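PDB 4PEV: membrane lipoprotein family protein, which binds adenosine and probably serves as the solute-binding lipoprotein of an ABC transporter for nucleosides. Local coordinates for residues K267-A271 against R272-A276; E382-K385 against Q386-S390; E409-A413 against G414-A418. All blocks are in the same frame, centred on the assembly; numbering follows the deposited sequence.

Contact 1: K267-A271 against R272-A276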
loop_
_atom_site.group_PDB
_atom_site.type_symbol
_atom_site.label_atom_id
_atom_site.label_comp_id
_atom_site.label_asym_id
_atom_site.label_seq_id
_atom_site.Cartn_x
_atom_site.Cartn_y
_atom_site.Cartn_z
ATOM N N LYS C 267 -9.214 15.583 -8.123
ATOM C CA LYS C 267 -8.771 16.912 -8.589
ATOM C C LYS C 267 -9.874 17.670 -9.323
ATOM O O LYS C 267 -10.082 18.861 -9.103
ATOM C CB LYS C 267 -7.578 16.799 -9.534
ATOM C CG LYS C 267 -6.290 16.343 -8.878
ATOM C CD LYS C 267 -5.056 16.897 -9.567
ATOM C CE LYS C 267 -4.813 16.253 -10.921
ATOM N NZ LYS C 267 -4.208 17.247 -11.862
ATOM N N GLU C 268 -10.583 16.968 -10.200
ATOM C CA GLU C 268 -11.532 17.607 -11.095
ATOM C C GLU C 268 -12.760 17.938 -10.257
ATOM O O GLU C 268 -13.375 18.959 -10.466
ATOM C CB GLU C 268 -11.794 16.763 -12.374
ATOM C CG GLU C 268 -10.594 15.858 -12.743
ATOM C CD GLU C 268 -10.213 15.696 -14.227
ATOM O OE1 GLU C 268 -8.989 15.495 -14.486
ATOM O OE2 GLU C 268 -11.097 15.717 -15.120
ATOM N N ALA C 269 -13.056 17.125 -9.243
ATOM C CA ALA C 269 -14.028 17.506 -8.184
ATOM C C ALA C 269 -13.630 18.792 -7.416
ATOM O O ALA C 269 -14.443 19.697 -7.266
ATOM C CB ALA C 269 -14.243 16.355 -7.207
ATOM N N ALA C 270 -12.398 18.871 -6.931
ATOM C CA ALA C 270 -11.940 20.076 -6.226
ATOM C C ALA C 270 -12.015 21.312 -7.151
ATOM O O ALA C 270 -12.393 22.408 -6.734
ATOM C CB ALA C 270 -10.533 19.872 -5.680
ATOM N N ALA C 271 -11.699 21.104 -8.422
ATOM C CA ALA C 271 -11.859 22.139 -9.456
ATOM C C ALA C 271 -13.318 22.574 -9.666
ATOM O O ALA C 271 -13.560 23.726 -10.001
ATOM C CB ALA C 271 -11.260 21.658 -10.781
ATOM N N ARG C 272 -14.269 21.649 -9.495
ATOM C CA ARG C 272 -15.710 21.956 -9.531
ATOM C C ARG C 272 -16.222 22.600 -8.228
ATOM O O ARG C 272 -17.400 22.928 -8.146
ATOM C CB ARG C 272 -16.537 20.687 -9.801
ATOM C CG ARG C 272 -16.662 20.279 -11.262
ATOM C CD ARG C 272 -16.623 18.752 -11.440
ATOM N NE ARG C 272 -16.448 18.337 -12.843
ATOM C CZ ARG C 272 -15.328 18.480 -13.581
ATOM N NH1 ARG C 272 -14.217 19.058 -13.108
ATOM N NH2 ARG C 272 -15.319 18.044 -14.840
ATOM N N GLY C 273 -15.358 22.754 -7.213
ATOM C CA GLY C 273 -15.727 23.388 -5.943
ATOM C C GLY C 273 -16.028 22.407 -4.826
ATOM O O GLY C 273 -16.242 22.787 -3.685
ATOM N N VAL C 274 -16.039 21.132 -5.155
ATOM C CA VAL C 274 -16.407 20.104 -4.214
ATOM C C VAL C 274 -15.264 19.848 -3.241
ATOM O O VAL C 274 -14.117 19.719 -3.644
ATOM C CB VAL C 274 -16.742 18.793 -4.961
ATOM C CG1 VAL C 274 -16.974 17.652 -3.977
ATOM C CG2 VAL C 274 -17.958 18.987 -5.873
ATOM N N ILE C 275 -15.578 19.743 -1.959
ATOM C CA ILE C 275 -14.554 19.479 -0.952
ATOM C C ILE C 275 -14.348 17.974 -0.791
ATOM O O ILE C 275 -15.199 17.294 -0.202
ATOM C CB ILE C 275 -14.923 20.122 0.398
ATOM C CG1 ILE C 275 -14.861 21.649 0.264
ATOM C CG2 ILE C 275 -13.989 19.634 1.500
ATOM C CD1 ILE C 275 -15.543 22.405 1.395
ATOM N N ALA C 276 -13.220 17.475 -1.314
ATOM C CA ALA C 276 -12.857 16.052 -1.255
ATOM C C ALA C 276 -11.350 15.856 -1.157
ATOM O O ALA C 276 -10.584 16.686 -1.609
ATOM C CB ALA C 276 -13.387 15.315 -2.480
#
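The carbonyl oxygen E268 O is gripped twice by R272, from opposite faces of its plane: once by R272 N at 3.0 Å, once by the guanidinium nitrogen R272 NH1, 2.8 Å from E268 O. The second bond comes well above the carbonyl plane rather than on a lone pair, and the oxygen sits near the edge of the guanidinium. The guanidinium bond becomes possible because CG lies beside the backbone N (chi1 -83°) and the chain bends at chi2, bringing R272 CD within 3.4 Å of E268 O and laying the arm back over the last helical turn. The positive group close to a carbonyl at the C-terminal end of the helix would probably offset part of the negative end of the helix dipole. The tight side lies around A269, which is buried: A269 O receives V274 N at 3.0 Å, while A269 CB meets V274 CB at 4.2 Å, a methyl laid against the root of the valine. The solvent side is looser. R272, A271 and G273 are exposed, and the E268 carboxylate stays apart from the arginine, with E268 OE2 4.8 Å from R272 NH2; its other oxygen has a long, weak ion pair with K237. G273 N bonds to A270 O at 3.0 Å, and G273 takes a positive phi of 100°, where a CB would press on the preceding carbonyl oxygen. This is a Schellman motif, the C-terminal cap by which helix 258-271 turns toward strand 277-282 of the mixed sheet.

Contact 2: E382-K385 against Q386-S390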
loop_
_atom_site.group_PDB
_atom_site.type_symbol
_atom_site.label_atom_id
_atom_site.label_comp_id
_atom_site.label_asym_id
_atom_site.label_seq_id
_atom_site.Cartn_x
_atom_site.Cartn_y
_atom_site.Cartn_z
ATOM N N GLU C 382 -3.087 7.811 17.615
ATOM C CA GLU C 382 -2.083 7.481 18.626
ATOM C C GLU C 382 -2.546 6.380 19.605
ATOM O O GLU C 382 -1.766 5.522 19.997
ATOM C CB GLU C 382 -1.676 8.759 19.377
ATOM C CG GLU C 382 -0.524 8.580 20.361
ATOM C CD GLU C 382 0.674 7.851 19.759
ATOM O OE1 GLU C 382 1.299 8.397 18.820
ATOM O OE2 GLU C 382 0.992 6.725 20.223
ATOM N N GLU C 383 -3.818 6.397 19.970
ATOM C CA GLU C 383 -4.353 5.417 20.898
ATOM C C GLU C 383 -4.475 4.052 20.252
ATOM O O GLU C 383 -4.537 3.062 20.957
ATOM C CB GLU C 383 -5.709 5.890 21.447
ATOM C CG GLU C 383 -6.661 4.826 22.014
ATOM C CD GLU C 383 -8.027 5.423 22.372
ATOM O OE1 GLU C 383 -8.046 6.420 23.140
ATOM O OE2 GLU C 383 -9.073 4.917 21.875
ATOM N N LEU C 384 -4.528 3.981 18.923
ATOM C CA LEU C 384 -4.585 2.683 18.245
ATOM C C LEU C 384 -3.192 2.203 17.863
ATOM O O LEU C 384 -2.861 1.033 18.026
ATOM C CB LEU C 384 -5.474 2.745 17.011
ATOM C CG LEU C 384 -5.666 1.411 16.269
ATOM C CD1 LEU C 384 -6.075 0.284 17.206
ATOM C CD2 LEU C 384 -6.688 1.556 15.144
ATOM N N LYS C 385 -2.386 3.116 17.344
ATOM C CA LYS C 385 -0.985 2.854 17.049
ATOM C C LYS C 385 -0.308 2.220 18.246
ATOM O O LYS C 385 0.467 1.283 18.091
ATOM C CB LYS C 385 -0.312 4.171 16.677
ATOM C CG LYS C 385 1.204 4.222 16.648
ATOM C CD LYS C 385 1.603 5.591 16.095
ATOM C CE LYS C 385 2.834 6.195 16.763
ATOM N NZ LYS C 385 4.020 6.149 15.860
ATOM N N GLN C 386 -0.627 2.711 19.442
ATOM C CA GLN C 386 0.021 2.216 20.655
ATOM C C GLN C 386 -0.557 0.927 21.190
ATOM O O GLN C 386 0.176 0.118 21.748
ATOM C CB GLN C 386 0.064 3.281 21.753
ATOM C CG GLN C 386 1.421 3.962 21.822
ATOM C CD GLN C 386 2.564 2.952 21.788
ATOM O OE1 GLN C 386 2.519 1.918 22.468
ATOM N NE2 GLN C 386 3.578 3.228 20.966
ATOM N N LYS C 387 -1.856 0.722 21.024
ATOM C CA LYS C 387 -2.444 -0.561 21.380
ATOM C C LYS C 387 -1.880 -1.666 20.495
ATOM O O LYS C 387 -1.794 -2.815 20.922
ATOM C CB LYS C 387 -3.972 -0.508 21.306
ATOM C CG LYS C 387 -4.574 0.273 22.476
ATOM C CD LYS C 387 -6.035 0.668 22.280
ATOM C CE LYS C 387 -6.965 -0.526 22.407
ATOM N NZ LYS C 387 -8.390 -0.122 22.270
ATOM N N ILE C 388 -1.465 -1.304 19.278
ATOM C CA ILE C 388 -0.941 -2.267 18.292
ATOM C C ILE C 388 0.511 -2.632 18.560
ATOM O O ILE C 388 0.848 -3.813 18.640
ATOM C CB ILE C 388 -1.077 -1.735 16.841
ATOM C CG1 ILE C 388 -2.544 -1.821 16.395
ATOM C CG2 ILE C 388 -0.188 -2.526 15.883
ATOM C CD1 ILE C 388 -2.857 -1.096 15.104
ATOM N N ILE C 389 1.356 -1.614 18.672
ATOM C CA ILE C 389 2.776 -1.802 18.994
ATOM C C ILE C 389 2.998 -2.565 20.311
ATOM O O ILE C 389 3.907 -3.400 20.404
ATOM C CB ILE C 389 3.508 -0.447 19.057
ATOM C CG1 ILE C 389 3.615 0.144 17.643
ATOM C CG2 ILE C 389 4.884 -0.588 19.716
ATOM C CD1 ILE C 389 4.094 1.582 17.616
ATOM N N SER C 390 2.166 -2.275 21.312
ATOM C CA SER C 390 2.254 -2.923 22.624
ATOM C C SER C 390 1.878 -4.406 22.573
ATOM O O SER C 390 2.185 -5.148 23.492
ATOM C CB SER C 390 1.352 -2.220 23.646
ATOM O OG SER C 390 -0.003 -2.633 23.487
#
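L384 O accepts the backbone N-H of I388, with I388 N 3.0 Å away, and the isoleucine side chain lies against the same oxygen: I388 CG1 sits 3.3 Å from L384 O. With CG1 beside the backbone N (chi1 -75°) and the chain extended beyond it, CD1 reaches back to the leucine, I388 CD1 lying 3.9 Å from L384 CG, with the two side chains at a slant to each other. One residue further round the helix, K385 and I389 run side by side in the same direction, I389 CD1 meeting K385 CG at 4.0 Å, beside the nearly straight bond from I389 N to K385 O (3.1 Å, 174° at the hydrogen). On the outer side E382 and Q386 also run alongside each other. Their carboxylate and amide planes are nearly coplanar, 10° apart, and it is the Q386 methylene carbon CG that faces the acid, 3.2 Å from E382 OE2. K387 lays its CG and CD over E383 O, with CD 3.1 Å from that oxygen, while the carboxylate of E383 is hydrogen-bonded through OE2 to Y211 OH. Cutting I388 back to an alanine removes CG1, CG2 and CD1, and would probably leave L384 without its neighbour four residues on and open a gap toward helix 159-181, where I388 meets E161 and S164. L384 touches S164 and I168 on that helix too, whereas E382 and Q386 are exposed: the i to i+4 packing of an amphipathic helix, 375-389, set by its apolar side on the body of the protein.

Contact 3: E409-A413 against G414-A418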
loop_
_atom_site.group_PDB
_atom_site.type_symbol
_atom_site.label_atom_id
_atom_site.label_comp_id
_atom_site.label_asym_id
_atom_site.label_seq_id
_atom_site.Cartn_x
_atom_site.Cartn_y
_atom_site.Cartn_z
ATOM N N GLU C 409 -18.812 -8.519 7.304
ATOM C CA GLU C 409 -20.199 -8.540 7.837
ATOM C C GLU C 409 -20.229 -8.057 9.286
ATOM O O GLU C 409 -21.089 -7.257 9.682
ATOM C CB GLU C 409 -20.795 -9.953 7.804
ATOM C CG GLU C 409 -21.441 -10.391 6.490
ATOM C CD GLU C 409 -21.740 -11.904 6.441
ATOM O OE1 GLU C 409 -22.265 -12.480 7.434
ATOM O OE2 GLU C 409 -21.444 -12.532 5.397
ATOM N N GLU C 410 -19.267 -8.562 10.057
ATOM C CA GLU C 410 -19.167 -8.307 11.485
ATOM C C GLU C 410 -18.726 -6.892 11.789
ATOM O O GLU C 410 -19.281 -6.255 12.671
ATOM C CB GLU C 410 -18.184 -9.296 12.141
ATOM C CG GLU C 410 -18.621 -10.761 12.108
ATOM C CD GLU C 410 -19.998 -10.980 12.715
ATOM O OE1 GLU C 410 -20.291 -10.397 13.789
ATOM O OE2 GLU C 410 -20.790 -11.733 12.109
ATOM N N LEU C 411 -17.713 -6.412 11.075
ATOM C CA LEU C 411 -17.276 -5.010 11.190
ATOM C C LEU C 411 -18.351 -4.029 10.726
ATOM O O LEU C 411 -18.568 -3.007 11.368
ATOM C CB LEU C 411 -15.996 -4.774 10.401
ATOM C CG LEU C 411 -14.755 -5.439 10.984
ATOM C CD1 LEU C 411 -13.536 -5.078 10.155
ATOM C CD2 LEU C 411 -14.537 -5.018 12.419
ATOM N N LYS C 412 -19.027 -4.343 9.623
ATOM C CA LYS C 412 -20.183 -3.558 9.193
ATOM C C LYS C 412 -21.248 -3.489 10.285
ATOM O O LYS C 412 -21.975 -2.510 10.375
ATOM C CB LYS C 412 -20.806 -4.146 7.932
ATOM C CG LYS C 412 -20.047 -3.866 6.649
ATOM C CD LYS C 412 -20.948 -4.082 5.440
ATOM C CE LYS C 412 -20.183 -3.987 4.126
ATOM N NZ LYS C 412 -21.125 -3.845 2.983
ATOM N N ALA C 413 -21.335 -4.542 11.098
ATOM C CA ALA C 413 -22.271 -4.616 12.215
ATOM C C ALA C 413 -21.757 -3.958 13.499
ATOM O O ALA C 413 -22.429 -4.001 14.511
ATOM C CB ALA C 413 -22.609 -6.073 12.498
ATOM N N GLY C 414 -20.563 -3.384 13.487
ATOM C CA GLY C 414 -20.020 -2.757 14.691
ATOM C C GLY C 414 -19.405 -3.720 15.692
ATOM O O GLY C 414 -19.039 -3.327 16.811
ATOM N N ASN C 415 -19.271 -4.977 15.289
ATOM C CA ASN C 415 -18.588 -5.973 16.096
ATOM C C ASN C 415 -17.071 -5.996 15.751
ATOM O O ASN C 415 -16.596 -6.862 15.010
ATOM C CB ASN C 415 -19.291 -7.327 15.898
ATOM C CG ASN C 415 -18.542 -8.488 16.525
ATOM O OD1 ASN C 415 -17.708 -8.310 17.420
ATOM N ND2 ASN C 415 -18.828 -9.693 16.038
ATOM N N LEU C 416 -16.320 -5.034 16.296
ATOM C CA LEU C 416 -14.898 -4.873 15.973
ATOM C C LEU C 416 -14.026 -6.041 16.395
ATOM O O LEU C 416 -12.997 -6.281 15.774
ATOM C CB LEU C 416 -14.299 -3.633 16.627
ATOM C CG LEU C 416 -14.972 -2.280 16.455
ATOM C CD1 LEU C 416 -14.066 -1.188 17.019
ATOM C CD2 LEU C 416 -15.322 -2.020 15.002
ATOM N N GLU C 417 -14.399 -6.740 17.462
ATOM C CA GLU C 417 -13.527 -7.786 18.020
ATOM C C GLU C 417 -13.352 -8.991 17.071
ATOM O O GLU C 417 -12.433 -9.795 17.253
ATOM C CB GLU C 417 -14.026 -8.227 19.408
ATOM C CG GLU C 417 -13.889 -7.153 20.494
ATOM C CD GLU C 417 -14.710 -7.451 21.756
ATOM O OE1 GLU C 417 -15.090 -6.489 22.467
ATOM O OE2 GLU C 417 -14.992 -8.639 22.046
ATOM N N ALA C 418 -14.219 -9.088 16.054
ATOM C CA ALA C 418 -14.126 -10.128 15.010
ATOM C C ALA C 418 -12.809 -10.094 14.247
ATOM O O ALA C 418 -12.319 -11.136 13.827
ATOM C CB ALA C 418 -15.289 -10.013 14.027
#
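A Schellman motif closes helix 401-412, and G414, with its positive phi of 80°, is the residue that leaves the helix. G414 N bonds to L411 O at 2.9 Å from above the carbonyl plane, and N415 N bonds to E410 O, also at 2.9 Å. A side chain at G414 would run into the A413 carbonyl oxygen. Beyond this cap the chain folds back beside the helix, and E410 and N415 lie alongside each other. N415 ND2 donates to E410 OE1 at 2.8 Å. The oxygen is met on its anti side and lies close to the amide plane, though carboxylate and amide are turned 80° from one another. The asparagine reaches it because its CG stands opposite the backbone N (chi1 171°). Next to this pair A418 CB touches E410 CB at 3.5 Å, and L411 CD2 contacts L416 CA at 3.6 Å and L416 CD2 at 4.0 Å. Both leucines also pack on helix 196-214, L411 on L206 and L416 on Y207, while Q210 donates to L411 O and Q214 to G414 O. L411 O is shared by a backbone and a side-chain donor. The E410 side chain, given an amide N-H and backed by the A418 methyl, probably has its rotation restricted, tying the returning chain to the last turn by what is probably a charged carboxylate and a neutral amide.

Contacts 1 and 3 are both helix ends of the Schellman type, and contact 2 lies along the C-terminal part of helix 375-389; all three lie away from the adenosine pocket. Contacts 2 and 3 are neighbours, on helices 375-389 and 401-412, which follow each other in the chain: their centres are 20 Å apart and their nearest atoms about 8 Å, with no touch. Helix 196-214 lies against both. Contact 1 stands apart, its centre 34 Å from that of contact 2 and 33 Å from that of contact 3, although helix 159-181 touches both I275 and the apolar side of contact 2.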